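Long-range contacts in protein STN1 (Saccharomyces cerevisiae, PDB 3KEY), which regulates telomere length and protects telomere ends, acting through its interaction with CDC13 as an inhibitor of telomerase loading: residues A[157-162]-A[172-177]; A[35-40]-A[62-67]. One frame throughout, in Å; residues are numbered along the deposited sequence.

Interaction 1: residues A[157-162]-A[172-177]; sequences WWIDLD and SGILLH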
ATOM      1  N   TRP A 157     -16.399   3.079   7.668  1.00 32.05           N
ATOM      2  CA  TRP A 157     -15.426   4.114   7.327  1.00 31.16           C
ATOM      3  C   TRP A 157     -15.448   4.415   5.833  1.00 30.94           C
ATOM      4  O   TRP A 157     -15.834   3.571   5.034  1.00 27.97           O
ATOM      5  CB  TRP A 157     -13.998   3.694   7.723  1.00 30.71           C
ATOM      6  CG  TRP A 157     -13.493   2.456   7.030  1.00 30.58           C
ATOM      7  CD1 TRP A 157     -13.544   1.172   7.501  1.00 31.36           C
ATOM      8  CD2 TRP A 157     -12.896   2.382   5.726  1.00 31.25           C
ATOM      9  NE1 TRP A 157     -13.018   0.305   6.571  1.00 32.12           N
ATOM     10  CE2 TRP A 157     -12.613   1.018   5.476  1.00 32.23           C
ATOM     11  CE3 TRP A 157     -12.574   3.335   4.746  1.00 32.12           C
ATOM     12  CZ2 TRP A 157     -12.023   0.580   4.274  1.00 33.19           C
ATOM     13  CZ3 TRP A 157     -11.990   2.903   3.553  1.00 31.29           C
ATOM     14  CH2 TRP A 157     -11.720   1.532   3.331  1.00 33.15           C
ATOM     15  N   TRP A 158     -15.041   5.627   5.474  1.00 30.44           N
ATOM     16  CA  TRP A 158     -14.962   6.050   4.077  1.00 31.83           C
ATOM     17  C   TRP A 158     -13.788   7.019   3.970  1.00 32.32           C
ATOM     18  O   TRP A 158     -13.428   7.683   4.945  1.00 31.43           O
ATOM     19  CB  TRP A 158     -16.225   6.804   3.640  1.00 33.06           C
ATOM     20  CG  TRP A 158     -17.509   6.039   3.748  1.00 36.31           C
ATOM     21  CD1 TRP A 158     -18.175   5.396   2.739  1.00 36.98           C
ATOM     22  CD2 TRP A 158     -18.306   5.876   4.926  1.00 35.83           C
ATOM     23  NE1 TRP A 158     -19.347   4.849   3.218  1.00 37.44           N
ATOM     24  CE2 TRP A 158     -19.452   5.128   4.558  1.00 38.02           C
ATOM     25  CE3 TRP A 158     -18.166   6.289   6.260  1.00 37.01           C
ATOM     26  CZ2 TRP A 158     -20.455   4.787   5.475  1.00 37.92           C
ATOM     27  CZ3 TRP A 158     -19.166   5.950   7.177  1.00 40.32           C
ATOM     28  CH2 TRP A 158     -20.299   5.204   6.774  1.00 41.10           C
ATOM     29  N   ILE A 159     -13.198   7.098   2.784  1.00 32.36           N
ATOM     30  CA  ILE A 159     -12.111   8.026   2.545  1.00 33.26           C
ATOM     31  C   ILE A 159     -12.462   8.863   1.319  1.00 34.40           C
ATOM     32  O   ILE A 159     -12.735   8.313   0.250  1.00 33.03           O
ATOM     33  CB  ILE A 159     -10.772   7.300   2.291  1.00 33.34           C
ATOM     34  CG1 ILE A 159     -10.359   6.517   3.542  1.00 31.59           C
ATOM     35  CG2 ILE A 159      -9.689   8.319   1.903  1.00 32.34           C
ATOM     36  CD1 ILE A 159      -9.014   5.804   3.398  1.00 32.57           C
ATOM     37  N   ASP A 160     -12.480  10.185   1.489  1.00 35.33           N
ATOM     38  CA  ASP A 160     -12.761  11.115   0.392  1.00 37.56           C
ATOM     39  C   ASP A 160     -11.483  11.843   0.001  1.00 40.24           C
ATOM     40  O   ASP A 160     -10.552  11.952   0.798  1.00 36.12           O
ATOM     41  CB  ASP A 160     -13.781  12.181   0.806  1.00 35.62           C
ATOM     42  CG  ASP A 160     -15.204  11.675   0.785  1.00 37.23           C
ATOM     43  OD1 ASP A 160     -15.441  10.567   0.270  1.00 35.58           O
ATOM     44  OD2 ASP A 160     -16.090  12.397   1.279  1.00 39.40           O
ATOM     45  N   LEU A 161     -11.440  12.348  -1.226  1.00 44.58           N
ATOM     46  CA  LEU A 161     -10.282  13.108  -1.675  1.00 50.08           C
ATOM     47  C   LEU A 161     -10.619  14.580  -1.468  1.00 53.98           C
ATOM     48  O   LEU A 161     -11.727  15.015  -1.788  1.00 54.10           O
ATOM     49  CB  LEU A 161      -9.986  12.850  -3.152  1.00 48.93           C
ATOM     50  CG  LEU A 161      -9.476  11.463  -3.541  1.00 50.01           C
ATOM     51  CD1 LEU A 161      -9.070  11.478  -5.010  1.00 49.76           C
ATOM     52  CD2 LEU A 161      -8.289  11.079  -2.675  1.00 48.96           C
ATOM     53  N   ASP A 162      -9.673  15.343  -0.928  1.00 58.00           N
ATOM     54  CA  ASP A 162      -9.901  16.761  -0.688  1.00 62.20           C
ATOM     55  C   ASP A 162      -9.271  17.628  -1.770  1.00 63.33           C
ATOM     56  O   ASP A 162      -9.306  18.856  -1.686  1.00 64.74           O
ATOM     57  CB  ASP A 162      -9.356  17.165   0.686  1.00 65.17           C
ATOM     58  CG  ASP A 162     -10.012  16.402   1.816  1.00 70.02           C
ATOM     59  OD1 ASP A 162     -11.116  15.858   1.609  1.00 20.11           O
ATOM     60  OD2 ASP A 162      -9.425  16.351   2.921  1.00 20.11           O
ATOM     61  N   SER A 172      -4.170  17.542  -2.149  1.00 63.12           N
ATOM     62  CA  SER A 172      -3.589  18.248  -1.017  1.00 59.82           C
ATOM     63  C   SER A 172      -3.804  17.378   0.215  1.00 55.58           C
ATOM     64  O   SER A 172      -3.181  17.592   1.250  1.00 54.81           O
ATOM     65  CB  SER A 172      -4.245  19.625  -0.822  1.00 60.59           C
ATOM     66  OG  SER A 172      -5.546  19.511  -0.279  1.00 62.00           O
ATOM     67  N   GLY A 173      -4.689  16.391   0.091  1.00 51.19           N
ATOM     68  CA  GLY A 173      -4.952  15.505   1.210  1.00 47.10           C
ATOM     69  C   GLY A 173      -6.183  14.631   1.055  1.00 44.07           C
ATOM     70  O   GLY A 173      -6.812  14.608  -0.003  1.00 43.48           O
ATOM     71  N   ILE A 174      -6.514  13.900   2.116  1.00 39.78           N
ATOM     72  CA  ILE A 174      -7.671  13.024   2.112  1.00 38.61           C
ATOM     73  C   ILE A 174      -8.555  13.369   3.306  1.00 38.25           C
ATOM     74  O   ILE A 174      -8.119  14.038   4.250  1.00 35.81           O
ATOM     75  CB  ILE A 174      -7.252  11.526   2.176  1.00 37.75           C
ATOM     76  CG1 ILE A 174      -6.537  11.221   3.492  1.00 38.64           C
ATOM     77  CG2 ILE A 174      -6.326  11.199   1.004  1.00 39.55           C
ATOM     78  CD1 ILE A 174      -6.155   9.750   3.642  1.00 37.52           C
ATOM     79  N   LEU A 175      -9.801  12.923   3.251  1.00 35.89           N
ATOM     80  CA  LEU A 175     -10.749  13.189   4.314  1.00 36.80           C
ATOM     81  C   LEU A 175     -11.253  11.847   4.829  1.00 37.27           C
ATOM     82  O   LEU A 175     -11.856  11.065   4.084  1.00 39.01           O
ATOM     83  CB  LEU A 175     -11.902  14.041   3.764  1.00 39.19           C
ATOM     84  CG  LEU A 175     -12.928  14.640   4.730  1.00 43.28           C
ATOM     85  CD1 LEU A 175     -12.244  15.692   5.595  1.00 41.97           C
ATOM     86  CD2 LEU A 175     -14.092  15.265   3.947  1.00 40.06           C
ATOM     87  N   LEU A 176     -10.979  11.570   6.099  1.00 35.57           N
ATOM     88  CA  LEU A 176     -11.406  10.319   6.713  1.00 34.70           C
ATOM     89  C   LEU A 176     -12.780  10.454   7.370  1.00 34.97           C
ATOM     90  O   LEU A 176     -13.022  11.378   8.146  1.00 36.34           O
ATOM     91  CB  LEU A 176     -10.389   9.872   7.766  1.00 33.29           C
ATOM     92  CG  LEU A 176      -8.920   9.769   7.331  1.00 36.11           C
ATOM     93  CD1 LEU A 176      -8.065   9.513   8.561  1.00 33.15           C
ATOM     94  CD2 LEU A 176      -8.733   8.647   6.300  1.00 34.57           C
ATOM     95  N   HIS A 177     -13.678   9.533   7.047  1.00 34.25           N
ATOM     96  CA  HIS A 177     -15.014   9.523   7.645  1.00 33.55           C
ATOM     97  C   HIS A 177     -15.102   8.273   8.497  1.00 33.11           C
ATOM     98  O   HIS A 177     -14.823   7.172   8.017  1.00 32.81           O
ATOM     99  CB  HIS A 177     -16.113   9.466   6.578  1.00 33.03           C
ATOM    100  CG  HIS A 177     -16.198  10.693   5.729  1.00 35.49           C
ATOM    101  ND1 HIS A 177     -15.534  10.816   4.523  1.00 36.03           N
ATOM    102  CD2 HIS A 177     -16.845  11.866   5.924  1.00 33.74           C
ATOM    103  CE1 HIS A 177     -15.771  12.011   4.014  1.00 35.38           C
ATOM    104  NE2 HIS A 177     -16.564  12.668   4.843  1.00 38.11           N
TER
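The wing hairpin of the second winged helix-turn-helix domain in this C-terminal part of STN1 is zipped together here, antiparallel, from the pair of Trp158 and His177 down to Asp162. Trp158 and His177 form a hydrogen-bonded pair, with His177 N to Trp158 O at 2.8 Å; Asp160 and Leu175 form the next, with Leu175 N to Asp160 O at 2.7 Å. Between them, Ile159 and Leu176 lie side by side, Ile159 CG1 being 3.8 Å from Leu176 CD2, and Ile159 CG2 packs 4.0 Å from Ile174 CB. These branched aliphatic residues suit the side of the sheet facing helix 132-149, where Ile159 meets Phe139 and Ile174 meets Val136. The other side is more polar. His177 CG stands anti to its carbonyl carbon (chi1 -67°), which brings the imidazole edge to Asp160 CB, 3.8 Å from His177 CE1; His177 also touches Thr113 of strand 113-117. An alanine here would take away the imidazole and would probably open a gap between Asp160 and Thr113. Gly173 has a phi of 167°, readily adopted only by glycine. The last rung runs from Asp162 N to Gly173 O at 3.1 Å, the donor standing 38° above the carbonyl plane.

Interaction 2: residues A[35-40]-A[62-67]; sequences SVVTSL and EAFRDL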
ATOM      1  N   SER A  35       2.890 -15.829  -6.514  1.00 44.23           N
ATOM      2  CA  SER A  35       1.442 -15.994  -6.703  1.00 44.04           C
ATOM      3  C   SER A  35       0.842 -14.744  -7.332  1.00 42.36           C
ATOM      4  O   SER A  35       0.101 -14.825  -8.309  1.00 40.56           O
ATOM      5  CB  SER A  35       0.749 -16.255  -5.366  1.00 44.31           C
ATOM      6  OG  SER A  35       1.334 -17.359  -4.703  1.00 50.33           O
ATOM      7  N   VAL A  36       1.164 -13.592  -6.752  1.00 40.12           N
ATOM      8  CA  VAL A  36       0.680 -12.312  -7.253  1.00 39.44           C
ATOM      9  C   VAL A  36       1.179 -12.083  -8.684  1.00 38.63           C
ATOM     10  O   VAL A  36       0.415 -11.680  -9.563  1.00 38.03           O
ATOM     11  CB  VAL A  36       1.176 -11.133  -6.357  1.00 40.27           C
ATOM     12  CG1 VAL A  36       0.759  -9.804  -6.957  1.00 39.88           C
ATOM     13  CG2 VAL A  36       0.608 -11.272  -4.954  1.00 41.49           C
ATOM     14  N   VAL A  37       2.467 -12.347  -8.906  1.00 37.56           N
ATOM     15  CA  VAL A  37       3.089 -12.157 -10.220  1.00 37.52           C
ATOM     16  C   VAL A  37       2.482 -13.062 -11.298  1.00 37.35           C
ATOM     17  O   VAL A  37       2.182 -12.617 -12.407  1.00 36.45           O
ATOM     18  CB  VAL A  37       4.620 -12.405 -10.140  1.00 35.13           C
ATOM     19  CG1 VAL A  37       5.219 -12.426 -11.535  1.00 36.20           C
ATOM     20  CG2 VAL A  37       5.280 -11.302  -9.305  1.00 36.94           C
ATOM     21  N   THR A  38       2.304 -14.334 -10.971  1.00 38.86           N
ATOM     22  CA  THR A  38       1.726 -15.275 -11.922  1.00 39.64           C
ATOM     23  C   THR A  38       0.317 -14.830 -12.321  1.00 39.66           C
ATOM     24  O   THR A  38      -0.047 -14.859 -13.500  1.00 39.58           O
ATOM     25  CB  THR A  38       1.674 -16.685 -11.316  1.00 40.21           C
ATOM     26  OG1 THR A  38       3.007 -17.099 -10.997  1.00 40.61           O
ATOM     27  CG2 THR A  38       1.041 -17.679 -12.302  1.00 41.16           C
ATOM     28  N   SER A  39      -0.466 -14.402 -11.337  1.00 39.64           N
ATOM     29  CA  SER A  39      -1.826 -13.944 -11.599  1.00 40.62           C
ATOM     30  C   SER A  39      -1.827 -12.738 -12.547  1.00 41.00           C
ATOM     31  O   SER A  39      -2.596 -12.695 -13.516  1.00 39.65           O
ATOM     32  CB  SER A  39      -2.521 -13.582 -10.278  1.00 42.91           C
ATOM     33  OG  SER A  39      -3.818 -13.056 -10.509  1.00 47.19           O
ATOM     34  N   LEU A  40      -0.956 -11.766 -12.279  1.00 39.77           N
ATOM     35  CA  LEU A  40      -0.862 -10.568 -13.115  1.00 39.01           C
ATOM     36  C   LEU A  40      -0.335 -10.926 -14.507  1.00 37.89           C
ATOM     37  O   LEU A  40      -0.739 -10.335 -15.513  1.00 36.56           O
ATOM     38  CB  LEU A  40       0.085  -9.541 -12.471  1.00 39.54           C
ATOM     39  CG  LEU A  40      -0.156  -8.040 -12.689  1.00 43.06           C
ATOM     40  CD1 LEU A  40       1.103  -7.265 -12.295  1.00 42.46           C
ATOM     41  CD2 LEU A  40      -0.506  -7.748 -14.125  1.00 42.24           C
ATOM     42  N   GLU A  62       7.887  -9.040 -16.360  1.00 39.83           N
ATOM     43  CA  GLU A  62       7.330  -7.735 -16.704  1.00 40.46           C
ATOM     44  C   GLU A  62       6.242  -7.353 -15.686  1.00 40.43           C
ATOM     45  O   GLU A  62       6.089  -6.177 -15.331  1.00 38.14           O
ATOM     46  CB  GLU A  62       6.744  -7.772 -18.117  1.00 42.93           C
ATOM     47  CG  GLU A  62       5.968  -6.530 -18.510  1.00 49.20           C
ATOM     48  CD  GLU A  62       5.513  -6.555 -19.967  1.00 54.15           C
ATOM     49  OE1 GLU A  62       4.692  -5.690 -20.343  1.00 55.40           O
ATOM     50  OE2 GLU A  62       5.981  -7.429 -20.736  1.00 55.32           O
ATOM     51  N   ALA A  63       5.495  -8.348 -15.213  1.00 38.55           N
ATOM     52  CA  ALA A  63       4.437  -8.106 -14.234  1.00 39.30           C
ATOM     53  C   ALA A  63       5.051  -7.654 -12.914  1.00 39.41           C
ATOM     54  O   ALA A  63       4.572  -6.712 -12.283  1.00 37.50           O
ATOM     55  CB  ALA A  63       3.608  -9.379 -14.010  1.00 37.84           C
ATOM     56  N   PHE A  64       6.109  -8.350 -12.507  1.00 38.43           N
ATOM     57  CA  PHE A  64       6.809  -8.057 -11.266  1.00 39.97           C
ATOM     58  C   PHE A  64       7.377  -6.638 -11.292  1.00 41.31           C
ATOM     59  O   PHE A  64       7.280  -5.907 -10.311  1.00 40.21           O
ATOM     60  CB  PHE A  64       7.931  -9.071 -11.070  1.00 39.09           C
ATOM     61  CG  PHE A  64       8.795  -8.803  -9.876  1.00 40.05           C
ATOM     62  CD1 PHE A  64       8.268  -8.855  -8.592  1.00 38.70           C
ATOM     63  CD2 PHE A  64      10.147  -8.518 -10.036  1.00 41.80           C
ATOM     64  CE1 PHE A  64       9.076  -8.631  -7.483  1.00 40.72           C
ATOM     65  CE2 PHE A  64      10.965  -8.292  -8.929  1.00 42.42           C
ATOM     66  CZ  PHE A  64      10.424  -8.349  -7.649  1.00 40.07           C
ATOM     67  N   ARG A  65       7.962  -6.257 -12.422  1.00 41.37           N
ATOM     68  CA  ARG A  65       8.530  -4.927 -12.572  1.00 42.50           C
ATOM     69  C   ARG A  65       7.436  -3.867 -12.511  1.00 41.87           C
ATOM     70  O   ARG A  65       7.633  -2.798 -11.932  1.00 39.61           O
ATOM     71  CB  ARG A  65       9.268  -4.819 -13.903  1.00 46.80           C
ATOM     72  CG  ARG A  65       9.802  -3.422 -14.213  1.00 53.16           C
ATOM     73  CD  ARG A  65       9.475  -3.036 -15.651  1.00 57.73           C
ATOM     74  NE  ARG A  65       9.939  -4.048 -16.600  1.00 62.28           N
ATOM     75  CZ  ARG A  65       9.447  -4.212 -17.827  1.00 64.18           C
ATOM     76  NH1 ARG A  65       8.468  -3.425 -18.265  1.00 64.34           N
ATOM     77  NH2 ARG A  65       9.922  -5.175 -18.610  1.00 63.52           N
ATOM     78  N   ASP A  66       6.286  -4.157 -13.117  1.00 40.99           N
ATOM     79  CA  ASP A  66       5.176  -3.208 -13.113  1.00 42.31           C
ATOM     80  C   ASP A  66       4.676  -2.985 -11.687  1.00 40.78           C
ATOM     81  O   ASP A  66       4.435  -1.849 -11.276  1.00 39.66           O
ATOM     82  CB  ASP A  66       4.019  -3.705 -13.993  1.00 48.02           C
ATOM     83  CG  ASP A  66       4.348  -3.663 -15.479  1.00 53.84           C
ATOM     84  OD1 ASP A  66       3.496  -4.095 -16.289  1.00 57.57           O
ATOM     85  OD2 ASP A  66       5.453  -3.197 -15.844  1.00 57.84           O
ATOM     86  N   LEU A  67       4.527  -4.068 -10.937  1.00 37.73           N
ATOM     87  CA  LEU A  67       4.067  -3.965  -9.558  1.00 38.46           C
ATOM     88  C   LEU A  67       5.038  -3.168  -8.687  1.00 38.25           C
ATOM     89  O   LEU A  67       4.620  -2.239  -7.997  1.00 35.85           O
ATOM     90  CB  LEU A  67       3.855  -5.357  -8.958  1.00 39.37           C
ATOM     91  CG  LEU A  67       2.702  -6.141  -9.587  1.00 43.07           C
ATOM     92  CD1 LEU A  67       2.698  -7.563  -9.056  1.00 43.65           C
ATOM     93  CD2 LEU A  67       1.371  -5.434  -9.289  1.00 42.76           C
TER
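Val36, the first residue of 35-40 to meet 62-67, sets its CG1 3.6 Å from Leu67 CD1. Its beta-branch gives a stiff apolar surface close to the backbone, useful where segments 35-40 and 62-67, on helices 31-47 and 56-73 of the first winged helix-turn-helix domain, have axes inclined at 110° and 8.7 Å apart at closest approach. One residue on, Val37 is nearest Phe64: Val37 CG2 sits 3.9 Å from Phe64 CB and equally far from Phe64 CD1, while Val37 CG1 leans on Ala63 CB at 4.2 Å. The rest of the ring leads away from residues 35-40, because its CG is anti to the backbone N (chi1 175°), toward Val33 earlier on the same helix and Tyr28, with which it packs edge-to-face. Leu40 then reaches across. Its CB lies 3.8 Å from Ala63 CB, an approach that the small alanine permits, and its CD1 meets Leu67 tip to tip. Leu40 CD1 to Leu67 CG, at 3.3 Å, is tighter than usual van der Waals contact, and the first torsion of Leu40 (-149°) is off the staggered value, which suggests a tight, perhaps slightly strained fit. Leu67 also touches Ala6 and Leu10, bringing helix 6-16 into the same apolar core, with helix 24-28 joining through Phe64. No hydrogen bond or salt bridge crosses between the two segments: cohesion rests on excluded water and on the fit of aliphatic shapes.

From the N terminus, interaction 2 comes first: helix 31-47 leads through a connection and the start of helix 56-73, and the contact of 35-40 with 62-67 closes that loop across 21 intervening residues. The chain then passes through strands 78-81 and 86-88 into helix 90-108 and the second domain. There interaction 1 closes a shorter loop of nine residues, most of them not modelled, between strands 154-161 and 173-180. The two contacts follow in series, neither nested nor crossed, on opposite sides of the chain's centre, with their own centres about 29 Å apart. One joins helices of the first winged helix-turn-helix domain; the other builds the wing of the second.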